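Local structure of Alpha/beta hydrolase (Streptomyces albidoflavus, 6KSU) at residues Gly124-Thr127 with Val128-Leu132. The protein probably acts as a stand-alone peptide cyclase of the penicillin-binding-protein type, closing non-ribosomal peptides into macrolactams by heterochiral coupling. Residues are numbered along the deposited sequence; the frame is centred on the assembly and turned at random.
Sequences GTAT and VRQLL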
ATOM      1  N   GLY A 124      11.072  19.162   8.592  1.00 40.13           N
ATOM      2  CA  GLY A 124      10.866  19.252  10.025  1.00 43.44           C
ATOM      3  C   GLY A 124       9.531  19.834  10.424  1.00 37.36           C
ATOM      4  O   GLY A 124       9.127  19.684  11.576  1.00 39.45           O
ATOM      5  N   THR A 125       8.833  20.485   9.498  1.00 38.53           N
ATOM      6  CA  THR A 125       7.527  21.059   9.780  1.00 36.50           C
ATOM      7  C   THR A 125       6.373  20.126   9.433  1.00 36.84           C
ATOM      8  O   THR A 125       5.220  20.458   9.725  1.00 31.66           O
ATOM      9  CB  THR A 125       7.368  22.395   9.035  1.00 38.44           C
ATOM     10  OG1 THR A 125       6.886  22.163   7.709  1.00 38.56           O
ATOM     11  CG2 THR A 125       8.698  23.117   8.953  1.00 39.44           C
ATOM     12  N   ALA A 126       6.647  18.967   8.824  1.00 35.56           N
ATOM     13  CA  ALA A 126       5.604  17.974   8.608  1.00 32.27           C
ATOM     14  C   ALA A 126       5.335  17.199   9.902  1.00 31.17           C
ATOM     15  O   ALA A 126       6.110  17.254  10.855  1.00 33.10           O
ATOM     16  CB  ALA A 126       5.984  17.030   7.462  1.00 27.58           C
ATOM     17  N   THR A 127       4.227  16.452   9.925  1.00 28.39           N
ATOM     18  CA  THR A 127       3.771  15.758  11.120  1.00 24.47           C
ATOM     19  C   THR A 127       3.584  14.256  10.898  1.00 26.87           C
ATOM     20  O   THR A 127       3.325  13.776   9.786  1.00 22.44           O
ATOM     21  CB  THR A 127       2.463  16.363  11.617  1.00 26.99           C
ATOM     22  OG1 THR A 127       1.438  16.177  10.638  1.00 22.37           O
ATOM     23  CG2 THR A 127       2.653  17.878  11.883  1.00 33.18           C
ATOM     24  N   VAL A 128       3.696  13.516  12.000  1.00 27.16           N
ATOM     25  CA  VAL A 128       3.313  12.103  12.006  1.00 26.97           C
ATOM     26  C   VAL A 128       1.945  11.905  11.347  1.00 26.20           C
ATOM     27  O   VAL A 128       1.763  11.002  10.524  1.00 22.03           O
ATOM     28  CB  VAL A 128       3.349  11.557  13.451  1.00 31.84           C
ATOM     29  CG1 VAL A 128       2.735  10.159  13.530  1.00 30.88           C
ATOM     30  CG2 VAL A 128       4.780  11.537  13.962  1.00 27.22           C
ATOM     31  N   ARG A 129       0.970  12.760  11.665  1.00 22.80           N
ATOM     32  CA  ARG A 129      -0.345  12.606  11.042  1.00 25.66           C
ATOM     33  C   ARG A 129      -0.272  12.722   9.518  1.00 26.79           C
ATOM     34  O   ARG A 129      -0.950  11.976   8.797  1.00 20.66           O
ATOM     35  CB  ARG A 129      -1.326  13.641  11.588  1.00 26.49           C
ATOM     36  CG  ARG A 129      -2.776  13.365  11.178  1.00 29.62           C
ATOM     37  CD  ARG A 129      -3.671  14.582  11.381  1.00 28.96           C
ATOM     38  NE  ARG A 129      -3.714  14.976  12.792  1.00 28.62           N
ATOM     39  CZ  ARG A 129      -4.308  14.270  13.759  1.00 32.37           C
ATOM     40  NH1 ARG A 129      -4.925  13.122  13.484  1.00 31.29           N
ATOM     41  NH2 ARG A 129      -4.291  14.719  15.010  1.00 30.27           N
ATOM     42  N   GLN A 130       0.530  13.669   9.011  1.00 20.72           N
ATOM     43  CA  GLN A 130       0.687  13.796   7.569  1.00 25.07           C
ATOM     44  C   GLN A 130       1.449  12.622   6.980  1.00 21.87           C
ATOM     45  O   GLN A 130       1.170  12.217   5.851  1.00 17.55           O
ATOM     46  CB  GLN A 130       1.408  15.098   7.223  1.00 23.05           C
ATOM     47  CG  GLN A 130       0.658  16.358   7.649  1.00 26.65           C
ATOM     48  CD  GLN A 130       1.546  17.589   7.642  1.00 30.03           C
ATOM     49  OE1 GLN A 130       2.767  17.484   7.745  1.00 28.59           O
ATOM     50  NE2 GLN A 130       0.936  18.765   7.534  1.00 26.57           N
ATOM     51  N   LEU A 131       2.457  12.113   7.696  1.00 22.81           N
ATOM     52  CA  LEU A 131       3.188  10.954   7.199  1.00 25.10           C
ATOM     53  C   LEU A 131       2.251   9.760   7.036  1.00 21.88           C
ATOM     54  O   LEU A 131       2.171   9.165   5.955  1.00 21.56           O
ATOM     55  CB  LEU A 131       4.355  10.614   8.125  1.00 23.45           C
ATOM     56  CG  LEU A 131       5.539  11.592   8.191  1.00 21.97           C
ATOM     57  CD1 LEU A 131       6.534  11.063   9.210  1.00 25.97           C
ATOM     58  CD2 LEU A 131       6.216  11.758   6.867  1.00 26.76           C
ATOM     59  N   LEU A 132       1.472   9.461   8.072  1.00 18.24           N
ATOM     60  CA  LEU A 132       0.537   8.338   8.028  1.00 23.45           C
ATOM     61  C   LEU A 132      -0.368   8.397   6.805  1.00 23.21           C
ATOM     62  O   LEU A 132      -0.735   7.353   6.238  1.00 19.99           O
ATOM     63  CB  LEU A 132      -0.331   8.323   9.300  1.00 20.97           C
ATOM     64  CG  LEU A 132       0.086   7.550  10.571  1.00 26.90           C
ATOM     65  CD1 LEU A 132       0.338   6.062  10.320  1.00 19.25           C
ATOM     66  CD2 LEU A 132       1.275   8.114  11.253  1.00 32.19           C
TER
HETATM   67  O   HOH W   1       2.792  20.585   8.824  1.00 30.30           O
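Thr127, the N-cap of helix 128-132, and Gln130 form a capping box, and the reciprocal pair of bonds is the evidence for it. In one direction, Gln130 N donates to Thr127 OG1 at 3.1 Å with an N-H...O angle of 156°. The hydroxyl can accept there because chi1 of 63° sets OG1 between the backbone N and the carbonyl carbon of Thr127. In the other, Thr127 N donates to Gln130 OE1 at 2.8 Å; the N-H is bent to 140° and meets the amide oxygen from well above its carbonyl plane. Gln130 reaches back because CG lies beside its own backbone N and the chain then extends, its CG passing 3.1 Å from Thr127 OG1. Gln130 OE1 also comes 3.0 Å from Ala126 CA. The Thr127 carbonyl starts the helical bonding, its O accepting from Leu131 N at 2.8 Å. On the buried side, Val128 and Leu131 pack against Leu182 of helix 176-189 within the beta-lactamase-like domain, whereas Arg129 turns away to a salt bridge with Asp105. The other end of the Gln130 amide is held by water: NE2 donates to a molecule 2.9 Å away, which in turn donates to Thr125 O at 2.6 Å.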